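Acetyltransferase (PDB 2FSR) probably transfers an acetyl group from acetyl-coenzyme A to a substrate not yet identified, as a member of the GNAT family. Local coordinates at residues A[34-39]-A[92-97]. Numbering follows the deposited sequence.
Sequences RLTLRP and LGETGE
Gly93 takes both hydrogen bonds of this contact, one at each end of its backbone. Gly93 N donates to Arg34 O over 2.8 Å, reaching the oxygen 30° off the carbonyl plane, with an N-H...O angle of 147°, so the bond is moderately bent. Its carbonyl accepts a hydrogen bond from a side chain, Thr36 OG1 donating to Gly93 O at 2.7 Å. With chi1 at -63°, the Thr36 hydroxyl sits beside its backbone N and faces the turn. Arg31 NH1 also bonds to Gly93 O, and Arg31 NE forms a salt bridge with Glu94 OE2, so one guanidinium ties strand 30-31, the neighbour of strand 35-38, to the turn.

The apolar part is small. Leu35 and Leu92 form an antiparallel non-hydrogen-bonded pair; their side chains diverge at the start, yet the branches come back together, Leu35 CD2 meeting Leu92 CD2 at 3.9 Å. Tyr128 of helix 128-143 and Ile99 of strand 97-105 touch both leucines.

Inside the turn, Leu92 O accepts from Thr95 N and from Thr95 OG1, the latter at 2.7 Å. Thr95 OG1 in turn accepts from Glu97 N, 3.1 Å away, an ST turn.

Residues 93-96 form the turn of the beta-hairpin made by strands 87-92 and 97-105, closed by the backbone bond from Leu92 N to Glu97 O. Pairing with strand 35-38 thus runs past Leu92 into the turn, where a threonine hydroxyl replaces a backbone donor and an arginine probably offsets the charge of Glu94.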
loop_
_atom_site.group_PDB
_atom_site.type_symbol
_atom_site.label_atom_id
_atom_site.label_comp_id
_atom_site.label_asym_id
_atom_site.label_seq_id
_atom_site.Cartn_x
_atom_site.Cartn_y
_atom_site.Cartn_z
ATOM N N ARG A 34 4.765 -13.863 8.297
ATOM C CA ARG A 34 4.048 -14.751 7.388
ATOM C C ARG A 34 4.130 -14.348 5.921
ATOM O O ARG A 34 3.683 -15.095 5.052
ATOM C CB ARG A 34 2.573 -14.840 7.802
ATOM C CG ARG A 34 2.381 -15.466 9.186
ATOM C CD ARG A 34 0.928 -15.515 9.561
ATOM N NE ARG A 34 0.375 -14.163 9.673
ATOM C CZ ARG A 34 -0.908 -13.880 9.880
ATOM N NH1 ARG A 34 -1.813 -14.855 10.018
ATOM N NH2 ARG A 34 -1.287 -12.616 9.936
ATOM N N LEU A 35 4.674 -13.159 5.641
ATOM C CA LEU A 35 4.540 -12.586 4.289
ATOM C C LEU A 35 5.850 -12.151 3.670
ATOM O O LEU A 35 6.825 -11.873 4.367
ATOM C CB LEU A 35 3.600 -11.371 4.311
ATOM C CG LEU A 35 2.248 -11.522 5.028
ATOM C CD1 LEU A 35 1.596 -10.156 5.243
ATOM C CD2 LEU A 35 1.353 -12.505 4.264
ATOM N N THR A 36 5.854 -12.095 2.348
ATOM C CA THR A 36 6.956 -11.474 1.606
ATOM C C THR A 36 6.333 -10.303 0.844
ATOM O O THR A 36 5.312 -10.475 0.154
ATOM C CB THR A 36 7.634 -12.461 0.635
ATOM O OG1 THR A 36 8.230 -13.534 1.390
ATOM C CG2 THR A 36 8.738 -11.767 -0.179
ATOM N N LEU A 37 6.907 -9.107 1.019
ATOM C CA LEU A 37 6.376 -7.892 0.385
ATOM C C LEU A 37 7.381 -7.497 -0.665
ATOM O O LEU A 37 8.480 -7.076 -0.317
ATOM C CB LEU A 37 6.195 -6.774 1.426
ATOM C CG LEU A 37 5.494 -7.191 2.727
ATOM C CD1 LEU A 37 5.329 -5.997 3.645
ATOM C CD2 LEU A 37 4.145 -7.847 2.468
ATOM N N ARG A 38 7.030 -7.653 -1.939
ATOM C CA ARG A 38 8.053 -7.590 -2.990
ATOM C C ARG A 38 7.640 -6.733 -4.192
ATOM O O ARG A 38 6.482 -6.340 -4.323
ATOM C CB ARG A 38 8.470 -8.995 -3.455
ATOM C CG ARG A 38 7.309 -9.923 -3.720
ATOM C CD ARG A 38 6.969 -9.979 -5.164
ATOM N NE ARG A 38 5.771 -10.788 -5.418
ATOM C CZ ARG A 38 4.959 -10.583 -6.442
ATOM N NH1 ARG A 38 5.239 -9.622 -7.324
ATOM N NH2 ARG A 38 3.870 -11.325 -6.585
ATOM N N PRO A 39 8.613 -6.395 -5.042
ATOM C CA PRO A 39 8.265 -5.509 -6.164
ATOM C C PRO A 39 7.223 -6.051 -7.137
ATOM O O PRO A 39 7.140 -7.251 -7.398
ATOM C CB PRO A 39 9.607 -5.290 -6.880
ATOM C CG PRO A 39 10.659 -5.650 -5.823
ATOM C CD PRO A 39 10.044 -6.746 -5.014
ATOM N N LEU A 92 2.371 -14.950 0.235
ATOM C CA LEU A 92 2.398 -15.786 1.433
ATOM C C LEU A 92 3.747 -16.491 1.560
ATOM O O LEU A 92 4.148 -17.259 0.679
ATOM C CB LEU A 92 1.276 -16.830 1.391
ATOM C CG LEU A 92 -0.139 -16.370 1.715
ATOM C CD1 LEU A 92 -1.119 -17.497 1.403
ATOM C CD2 LEU A 92 -0.286 -15.924 3.166
ATOM N N GLY A 93 4.444 -16.230 2.662
ATOM C CA GLY A 93 5.697 -16.925 2.982
ATOM C C GLY A 93 6.719 -16.964 1.867
ATOM O O GLY A 93 6.985 -15.941 1.233
ATOM N N GLU A 94 7.295 -18.147 1.634
ATOM C CA GLU A 94 8.227 -18.373 0.517
ATOM C C GLU A 94 7.530 -19.047 -0.680
ATOM O O GLU A 94 8.185 -19.502 -1.632
ATOM C CB GLU A 94 9.437 -19.207 0.985
ATOM C CG GLU A 94 10.225 -18.601 2.155
ATOM C CD GLU A 94 10.694 -17.175 1.889
ATOM O OE1 GLU A 94 11.181 -16.882 0.771
ATOM O OE2 GLU A 94 10.576 -16.339 2.811
ATOM N N THR A 95 6.198 -19.084 -0.639
ATOM C CA THR A 95 5.399 -19.875 -1.590
ATOM C C THR A 95 5.142 -19.192 -2.930
ATOM O O THR A 95 4.759 -19.858 -3.902
ATOM C CB THR A 95 4.026 -20.258 -1.008
ATOM O OG1 THR A 95 3.158 -19.115 -1.041
ATOM C CG2 THR A 95 4.147 -20.765 0.424
ATOM N N GLY A 96 5.314 -17.869 -2.966
ATOM C CA GLY A 96 5.026 -17.087 -4.162
ATOM C C GLY A 96 3.546 -16.883 -4.459
ATOM O O GLY A 96 3.197 -16.355 -5.516
ATOM N N GLU A 97 2.664 -17.327 -3.562
ATOM C CA GLU A 97 1.234 -17.096 -3.777
ATOM C C GLU A 97 0.875 -15.648 -3.419
ATOM O O GLU A 97 0.945 -15.243 -2.255
ATOM C CB GLU A 97 0.372 -18.055 -2.976
ATOM C CG GLU A 97 -1.116 -17.849 -3.218
ATOM C CD GLU A 97 -2.001 -18.718 -2.344
ATOM O OE1 GLU A 97 -1.465 -19.576 -1.599
ATOM O OE2 GLU A 97 -3.239 -18.527 -2.398
#